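Local coordinates for aeromonas extracellular serine protease (PDB 3WQB), which cleaves peptide bonds after paired basic residues, one of them lysine, as a secreted, calcium-binding serine protease that probably acts as a virulence factor, at residues Pro439-Asn444 and Thr464-Pro469; Val475-Ser480 and Trp588-Leu593. The protein carries 1 engineered substitution. All blocks are in the same frame, centred on the assembly; numbering follows the deposited sequence.

Interaction 1 (Pro439-Asn444 and Thr464-Pro469)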
ATOM      1  N   PRO A 439      22.792 -10.111  -1.693  1.00 15.77           N
ATOM      2  CA  PRO A 439      23.239  -8.886  -2.342  1.00 16.00           C
ATOM      3  C   PRO A 439      22.526  -8.684  -3.682  1.00 15.83           C
ATOM      4  O   PRO A 439      22.250  -9.656  -4.391  1.00 16.29           O
ATOM      5  CB  PRO A 439      24.735  -9.136  -2.570  1.00 16.32           C
ATOM      6  CG  PRO A 439      25.111 -10.153  -1.550  1.00 16.84           C
ATOM      7  CD  PRO A 439      23.907 -11.025  -1.386  1.00 15.99           C
ATOM      8  N   TRP A 440      22.214  -7.432  -3.998  1.00 15.45           N
ATOM      9  CA  TRP A 440      21.696  -7.081  -5.317  1.00 15.19           C
ATOM     10  C   TRP A 440      22.672  -7.587  -6.378  1.00 15.30           C
ATOM     11  O   TRP A 440      23.899  -7.456  -6.222  1.00 16.11           O
ATOM     12  CB  TRP A 440      21.560  -5.567  -5.457  1.00 15.18           C
ATOM     13  CG  TRP A 440      20.388  -4.946  -4.762  1.00 15.46           C
ATOM     14  CD1 TRP A 440      20.401  -4.293  -3.566  1.00 17.14           C
ATOM     15  CD2 TRP A 440      19.035  -4.883  -5.241  1.00 15.14           C
ATOM     16  NE1 TRP A 440      19.144  -3.843  -3.258  1.00 17.61           N
ATOM     17  CE2 TRP A 440      18.285  -4.181  -4.273  1.00 15.99           C
ATOM     18  CE3 TRP A 440      18.384  -5.364  -6.384  1.00 14.86           C
ATOM     19  CZ2 TRP A 440      16.911  -3.950  -4.412  1.00 16.31           C
ATOM     20  CZ3 TRP A 440      17.023  -5.122  -6.530  1.00 15.55           C
ATOM     21  CH2 TRP A 440      16.301  -4.422  -5.549  1.00 15.29           C
ATOM     22  N   GLN A 441      22.124  -8.205  -7.420  1.00 14.89           N
ATOM     23  CA  GLN A 441      22.888  -8.593  -8.592  1.00 14.82           C
ATOM     24  C   GLN A 441      22.425  -7.730  -9.747  1.00 14.64           C
ATOM     25  O   GLN A 441      21.252  -7.789 -10.140  1.00 14.73           O
ATOM     26  CB  GLN A 441      22.682 -10.069  -8.933  1.00 15.52           C
ATOM     27  CG  GLN A 441      23.350 -10.989  -7.961  1.00 17.27           C
ATOM     28  CD  GLN A 441      23.449 -12.427  -8.434  1.00 17.86           C
ATOM     29  OE1 GLN A 441      23.151 -12.778  -9.593  1.00 19.59           O
ATOM     30  NE2 GLN A 441      23.880 -13.277  -7.531  1.00 18.96           N
ATOM     31  N   LYS A 442      23.346  -6.922 -10.271  1.00 14.72           N
ATOM     32  CA  LYS A 442      23.044  -5.999 -11.365  1.00 15.30           C
ATOM     33  C   LYS A 442      23.488  -6.578 -12.699  1.00 15.15           C
ATOM     34  O   LYS A 442      24.597  -7.107 -12.829  1.00 15.52           O
ATOM     35  CB  LYS A 442      23.695  -4.628 -11.127  1.00 15.96           C
ATOM     36  CG  LYS A 442      23.294  -3.569 -12.159  1.00 17.03           C
ATOM     37  CD  LYS A 442      23.602  -2.159 -11.687  1.00 20.72           C
ATOM     38  CE  LYS A 442      23.033  -1.131 -12.656  1.00 22.69           C
ATOM     39  NZ  LYS A 442      23.045   0.248 -12.085  1.00 24.99           N
ATOM     40  N   ILE A 443      22.614  -6.457 -13.690  1.00 15.41           N
ATOM     41  CA  ILE A 443      22.887  -6.927 -15.035  1.00 16.44           C
ATOM     42  C   ILE A 443      22.752  -5.741 -15.980  1.00 16.78           C
ATOM     43  O   ILE A 443      21.646  -5.264 -16.230  1.00 16.97           O
ATOM     44  CB  ILE A 443      21.910  -8.064 -15.462  1.00 16.26           C
ATOM     45  CG1 ILE A 443      21.885  -9.203 -14.429  1.00 16.88           C
ATOM     46  CG2 ILE A 443      22.276  -8.597 -16.844  1.00 17.02           C
ATOM     47  CD1 ILE A 443      20.834  -9.044 -13.344  1.00 17.50           C
ATOM     48  N   ASN A 444      23.882  -5.256 -16.489  1.00 17.96           N
ATOM     49  CA  ASN A 444      23.871  -4.236 -17.527  1.00 18.99           C
ATOM     50  C   ASN A 444      23.697  -4.908 -18.883  1.00 19.66           C
ATOM     51  O   ASN A 444      24.392  -5.876 -19.194  1.00 20.51           O
ATOM     52  CB  ASN A 444      25.162  -3.411 -17.507  1.00 19.17           C
ATOM     53  CG  ASN A 444      25.321  -2.598 -16.234  1.00 20.76           C
ATOM     54  OD1 ASN A 444      24.435  -1.833 -15.854  1.00 23.27           O
ATOM     55  ND2 ASN A 444      26.459  -2.749 -15.581  1.00 24.75           N
ATOM     56  N   THR A 464      20.027 -13.889 -15.120  1.00 12.33           N
ATOM     57  CA  THR A 464      21.113 -13.941 -14.144  1.00 12.73           C
ATOM     58  C   THR A 464      20.984 -15.207 -13.309  1.00 12.68           C
ATOM     59  O   THR A 464      19.881 -15.712 -13.092  1.00 12.55           O
ATOM     60  CB  THR A 464      21.141 -12.673 -13.244  1.00 12.70           C
ATOM     61  OG1 THR A 464      22.355 -12.633 -12.481  1.00 14.59           O
ATOM     62  CG2 THR A 464      19.952 -12.629 -12.288  1.00 13.67           C
ATOM     63  N   ARG A 465      22.110 -15.720 -12.836  1.00 12.43           N
ATOM     64  CA  ARG A 465      22.106 -16.885 -11.964  1.00 12.48           C
ATOM     65  C   ARG A 465      22.262 -16.483 -10.506  1.00 12.73           C
ATOM     66  O   ARG A 465      23.133 -15.685 -10.156  1.00 13.58           O
ATOM     67  CB  ARG A 465      23.228 -17.860 -12.339  1.00 12.47           C
ATOM     68  CG  ARG A 465      23.186 -19.141 -11.524  1.00 13.17           C
ATOM     69  CD  ARG A 465      24.140 -20.198 -12.048  1.00 14.02           C
ATOM     70  NE  ARG A 465      24.042 -21.426 -11.253  1.00 15.24           N
ATOM     71  CZ  ARG A 465      24.777 -21.716 -10.181  1.00 15.97           C
ATOM     72  NH1 ARG A 465      25.706 -20.875  -9.735  1.00 16.98           N
ATOM     73  NH2 ARG A 465      24.572 -22.863  -9.545  1.00 17.11           N
ATOM     74  N   ILE A 466      21.405 -17.048  -9.662  1.00 12.52           N
ATOM     75  CA  ILE A 466      21.580 -16.960  -8.215  1.00 13.56           C
ATOM     76  C   ILE A 466      22.228 -18.266  -7.752  1.00 14.21           C
ATOM     77  O   ILE A 466      21.663 -19.349  -7.942  1.00 14.44           O
ATOM     78  CB  ILE A 466      20.219 -16.715  -7.494  1.00 13.24           C
ATOM     79  CG1 ILE A 466      19.623 -15.343  -7.875  1.00 14.49           C
ATOM     80  CG2 ILE A 466      20.350 -16.905  -5.976  1.00 13.61           C
ATOM     81  CD1 ILE A 466      20.364 -14.128  -7.339  1.00 15.79           C
ATOM     82  N   ALA A 467      23.416 -18.168  -7.157  1.00 15.55           N
ATOM     83  CA  ALA A 467      24.181 -19.361  -6.786  1.00 17.46           C
ATOM     84  C   ALA A 467      23.772 -19.944  -5.443  1.00 18.92           C
ATOM     85  O   ALA A 467      23.860 -21.158  -5.237  1.00 19.86           O
ATOM     86  CB  ALA A 467      25.673 -19.050  -6.783  1.00 17.28           C
ATOM     87  N   THR A 468      23.327 -19.066  -4.544  1.00 20.21           N
ATOM     88  CA  THR A 468      23.082 -19.411  -3.144  1.00 21.47           C
ATOM     89  C   THR A 468      21.841 -20.276  -3.023  1.00 21.72           C
ATOM     90  O   THR A 468      20.780 -19.922  -3.563  1.00 21.93           O
ATOM     91  CB  THR A 468      22.909 -18.139  -2.261  1.00 21.69           C
ATOM     92  OG1 THR A 468      24.000 -17.242  -2.494  1.00 22.62           O
ATOM     93  CG2 THR A 468      22.875 -18.489  -0.775  1.00 22.40           C
ATOM     94  N   PRO A 469      21.961 -21.413  -2.314  1.00 21.94           N
ATOM     95  CA  PRO A 469      20.744 -22.112  -1.962  1.00 21.54           C
ATOM     96  C   PRO A 469      20.001 -21.252  -0.953  1.00 20.85           C
ATOM     97  O   PRO A 469      20.561 -20.854   0.076  1.00 22.29           O
ATOM     98  CB  PRO A 469      21.247 -23.421  -1.333  1.00 21.40           C
ATOM     99  CG  PRO A 469      22.605 -23.114  -0.830  1.00 22.40           C
ATOM    100  CD  PRO A 469      23.165 -22.070  -1.762  1.00 21.94           C
TER

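Interaction 2 (Val475-Ser480 and Trp588-Leu593)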
ATOM      1  N   VAL A 475      10.966 -11.519  -3.958  1.00 10.29           N
ATOM      2  CA  VAL A 475      12.013 -10.994  -4.828  1.00 11.12           C
ATOM      3  C   VAL A 475      11.733  -9.540  -5.175  1.00 10.97           C
ATOM      4  O   VAL A 475      10.579  -9.159  -5.439  1.00 10.83           O
ATOM      5  CB  VAL A 475      12.224 -11.833  -6.135  1.00 12.06           C
ATOM      6  CG1 VAL A 475      12.677 -13.244  -5.804  1.00 13.35           C
ATOM      7  CG2 VAL A 475      10.979 -11.875  -6.986  1.00 13.52           C
ATOM      8  N   GLN A 476      12.791  -8.737  -5.172  1.00 11.06           N
ATOM      9  CA  GLN A 476      12.739  -7.371  -5.652  1.00 11.19           C
ATOM     10  C   GLN A 476      13.541  -7.270  -6.927  1.00 11.60           C
ATOM     11  O   GLN A 476      14.582  -7.927  -7.081  1.00 12.01           O
ATOM     12  CB  GLN A 476      13.313  -6.401  -4.627  1.00 11.63           C
ATOM     13  CG  GLN A 476      12.505  -6.302  -3.345  1.00 11.14           C
ATOM     14  CD  GLN A 476      13.243  -5.547  -2.270  1.00 12.55           C
ATOM     15  OE1 GLN A 476      14.418  -5.815  -2.016  1.00 13.14           O
ATOM     16  NE2 GLN A 476      12.557  -4.614  -1.612  1.00 12.68           N
ATOM     17  N   VAL A 477      13.040  -6.446  -7.837  1.00 12.02           N
ATOM     18  CA  VAL A 477      13.705  -6.162  -9.100  1.00 13.21           C
ATOM     19  C   VAL A 477      13.737  -4.650  -9.290  1.00 13.12           C
ATOM     20  O   VAL A 477      12.751  -3.958  -9.003  1.00 14.85           O
ATOM     21  CB  VAL A 477      12.960  -6.853 -10.282  1.00 13.99           C
ATOM     22  CG1 VAL A 477      13.363  -6.308 -11.627  1.00 16.05           C
ATOM     23  CG2 VAL A 477      13.189  -8.349 -10.260  1.00 14.03           C
ATOM     24  N   MET A 478      14.870  -4.129  -9.752  1.00 12.62           N
ATOM     25  CA  MET A 478      14.918  -2.754 -10.251  1.00 13.23           C
ATOM     26  C   MET A 478      15.145  -2.821 -11.744  1.00 12.84           C
ATOM     27  O   MET A 478      15.900  -3.674 -12.209  1.00 13.06           O
ATOM     28  CB  MET A 478      16.027  -1.950  -9.579  1.00 13.62           C
ATOM     29  CG  MET A 478      15.728  -1.647  -8.124  1.00 15.19           C
ATOM     30  SD  MET A 478      16.983  -0.595  -7.389  1.00 19.35           S
ATOM     31  CE  MET A 478      18.437  -1.645  -7.433  1.00 19.78           C
ATOM     32  N   VAL A 479      14.463  -1.956 -12.492  1.00 12.18           N
ATOM     33  CA  VAL A 479      14.585  -1.934 -13.962  1.00 12.28           C
ATOM     34  C   VAL A 479      14.906  -0.530 -14.460  1.00 12.02           C
ATOM     35  O   VAL A 479      14.338   0.463 -13.983  1.00 12.12           O
ATOM     36  CB  VAL A 479      13.304  -2.470 -14.678  1.00 12.40           C
ATOM     37  CG1 VAL A 479      13.468  -2.410 -16.204  1.00 13.79           C
ATOM     38  CG2 VAL A 479      13.008  -3.892 -14.260  1.00 14.02           C
ATOM     39  N   SER A 480      15.833  -0.470 -15.413  1.00 12.03           N
ATOM     40  CA  SER A 480      16.131   0.757 -16.143  1.00 12.64           C
ATOM     41  C   SER A 480      16.005   0.469 -17.628  1.00 12.77           C
ATOM     42  O   SER A 480      16.559  -0.510 -18.127  1.00 13.30           O
ATOM     43  CB  SER A 480      17.535   1.266 -15.812  1.00 13.20           C
ATOM     44  OG  SER A 480      17.601   1.604 -14.436  1.00 14.62           O
ATOM     45  N   TRP A 588      18.955  -4.278 -15.272  1.00 12.69           N
ATOM     46  CA  TRP A 588      18.057  -4.640 -14.196  1.00 12.38           C
ATOM     47  C   TRP A 588      18.869  -5.227 -13.066  1.00 12.57           C
ATOM     48  O   TRP A 588      20.014  -5.643 -13.273  1.00 13.14           O
ATOM     49  CB  TRP A 588      16.953  -5.594 -14.660  1.00 12.72           C
ATOM     50  CG  TRP A 588      17.389  -6.980 -15.020  1.00 11.82           C
ATOM     51  CD1 TRP A 588      18.195  -7.349 -16.059  1.00 13.08           C
ATOM     52  CD2 TRP A 588      17.014  -8.191 -14.351  1.00 11.69           C
ATOM     53  NE1 TRP A 588      18.350  -8.707 -16.074  1.00 12.98           N
ATOM     54  CE2 TRP A 588      17.635  -9.253 -15.038  1.00 11.78           C
ATOM     55  CE3 TRP A 588      16.229  -8.477 -13.224  1.00 10.97           C
ATOM     56  CZ2 TRP A 588      17.475 -10.586 -14.653  1.00 12.45           C
ATOM     57  CZ3 TRP A 588      16.065  -9.802 -12.845  1.00 11.15           C
ATOM     58  CH2 TRP A 588      16.684 -10.840 -13.560  1.00 12.07           C
ATOM     59  N   SER A 589      18.278  -5.246 -11.876  1.00 12.60           N
ATOM     60  CA  SER A 589      18.916  -5.823 -10.708  1.00 12.57           C
ATOM     61  C   SER A 589      17.923  -6.719  -9.987  1.00 12.39           C
ATOM     62  O   SER A 589      16.725  -6.449  -9.980  1.00 12.57           O
ATOM     63  CB  SER A 589      19.417  -4.729  -9.765  1.00 13.35           C
ATOM     64  OG  SER A 589      20.387  -3.921 -10.395  1.00 14.74           O
ATOM     65  N   LEU A 590      18.444  -7.778  -9.381  1.00 12.09           N
ATOM     66  CA  LEU A 590      17.636  -8.764  -8.676  1.00 11.44           C
ATOM     67  C   LEU A 590      18.099  -8.914  -7.239  1.00 11.92           C
ATOM     68  O   LEU A 590      19.295  -9.086  -6.982  1.00 11.84           O
ATOM     69  CB  LEU A 590      17.725 -10.129  -9.387  1.00 11.80           C
ATOM     70  CG  LEU A 590      17.001 -11.313  -8.748  1.00 11.87           C
ATOM     71  CD1 LEU A 590      15.484 -11.095  -8.709  1.00 13.30           C
ATOM     72  CD2 LEU A 590      17.329 -12.592  -9.494  1.00 14.59           C
ATOM     73  N   ARG A 591      17.143  -8.849  -6.315  1.00 12.12           N
ATOM     74  CA  ARG A 591      17.410  -9.154  -4.921  1.00 12.43           C
ATOM     75  C   ARG A 591      16.473 -10.240  -4.434  1.00 11.92           C
ATOM     76  O   ARG A 591      15.246 -10.099  -4.489  1.00 11.99           O
ATOM     77  CB  ARG A 591      17.298  -7.918  -4.023  1.00 12.95           C
ATOM     78  CG  ARG A 591      17.732  -8.227  -2.604  1.00 15.97           C
ATOM     79  CD  ARG A 591      17.900  -6.987  -1.787  1.00 18.69           C
ATOM     80  NE  ARG A 591      19.057  -7.137  -0.918  1.00 20.56           N
ATOM     81  CZ  ARG A 591      19.481  -6.222  -0.057  1.00 22.11           C
ATOM     82  NH1 ARG A 591      18.829  -5.074   0.068  1.00 21.49           N
ATOM     83  NH2 ARG A 591      20.560  -6.465   0.682  1.00 24.00           N
ATOM     84  N   VAL A 592      17.054 -11.338  -3.967  1.00 12.14           N
ATOM     85  CA  VAL A 592      16.268 -12.403  -3.361  1.00 12.57           C
ATOM     86  C   VAL A 592      16.266 -12.250  -1.830  1.00 12.25           C
ATOM     87  O   VAL A 592      17.324 -12.121  -1.208  1.00 12.45           O
ATOM     88  CB  VAL A 592      16.803 -13.789  -3.773  1.00 12.85           C
ATOM     89  CG1 VAL A 592      15.946 -14.882  -3.177  1.00 14.07           C
ATOM     90  CG2 VAL A 592      16.815 -13.933  -5.289  1.00 14.44           C
ATOM     91  N   LEU A 593      15.068 -12.248  -1.240  1.00 11.95           N
ATOM     92  CA  LEU A 593      14.886 -12.211   0.213  1.00 11.90           C
ATOM     93  C   LEU A 593      14.300 -13.551   0.637  1.00 12.11           C
ATOM     94  O   LEU A 593      13.288 -13.988   0.095  1.00 12.63           O
ATOM     95  CB  LEU A 593      13.935 -11.072   0.599  1.00 12.88           C
ATOM     96  CG  LEU A 593      14.380  -9.665   0.208  1.00 14.61           C
ATOM     97  CD1 LEU A 593      13.858  -9.277  -1.156  1.00 17.65           C
ATOM     98  CD2 LEU A 593      13.877  -8.695   1.262  1.00 17.17           C
TER
HETATM   99  O   HOH W   1      16.245  -4.259  -0.713  1.00 18.43           O

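Interaction 1 (Pro439-Asn444 and Thr464-Pro469)
I443 and T464 meet through side chains alone, for the strands 441-444 and 464-466 run antiparallel with their axes 8.7 Å apart, too far for strand pairing. In I443, CB sets CG1 beside the backbone N (chi1 -53°), directing the longer branch at the neighbouring strand. CG1 comes within 3.7 Å of T464 CB. Beyond it, CD1 rests 3.6 Å from T464 CB and 3.8 Å from T464 CG2; the tip of the side chain thus lies against the carbon side of the threonine. Isoleucine suits the place because one branch reaches across while its backbone stays bonded to W588 in its own sheet. T464 is equally apt: it offers carbon to the isoleucine, while its OG1 faces the amide end of Q441. That extended glutamine bridges the wider part of the gap, bringing CD to 3.7 Å from I466 CD1, and its amide group also lies close to R465 O. I466 is buried, with A543 and L438 packed about it. The border strands of two facing sheets, 436-444 and 460-466, meet here through side chains along one edge of the jelly-roll beta sandwich of the P-domain of furin-like proteases.

Interaction 2 (Val475-Ser480 and Trp588-Leu593)
Q476 and R591 form a hydrogen-bonded pair in an antiparallel beta ladder within the jelly-roll P-domain. Their backbones exchange two nearly straight bonds, Q476 N to R591 O (2.9 Å) and R591 N to Q476 O (2.8 Å). M478 and S589 repeat this with more bent bonds, M478 N to S589 O (3.0 Å) and S589 N to M478 O (2.9 Å). V475, V477 and V479 face the same way as W588, L590 and V592. V477 CG1 meets CE3 at the edge of the W588 ring, and V477 CG2 meets L590 CD1, each at 3.9 Å. Branched valines favour the extended backbone and fill this apolar face, covered by W547 and L549 of strand 545-553. CG of W588 sits between backbone N and carbonyl carbon (chi1 69°), laying the indole over this face beside V477; NE1 bonds to S462 OG. The face of Q476, M478, S589 and R591 is more polar and meets N189 and S251 of the subtilisin domain. Q476 NE2 bonds to S251 O and R591 NE to L438 O, fixing both chains side by side. The amide and guanidinium planes, inclined 23° to each other, share a water donating to Q476 OE1 (2.7 Å) and accepting from R591 NH1 (2.8 Å).

Overall arrangement
Strand 583-595 joins the two contacts, whose centres lie about 9 Å apart. One of its edges pairs with strand 471-482 in interaction 2, while the other takes strand 436-444, through probable backbone hydrogen bonds from I443 N to W588 O (2.8 Å) and from L590 N to Q441 O (2.9 Å). Interaction 1 then links this sheet by side chains to strand 460-466, a border strand of the other sheet. W440, on the segment of interaction 1, packs on R591 of interaction 2, its NE1 3.6 Å from R591 NH1. Both lie away from the calcium ions and the predicted charge relay, in which A336 is an engineered residue; they belong to the P-domain framework.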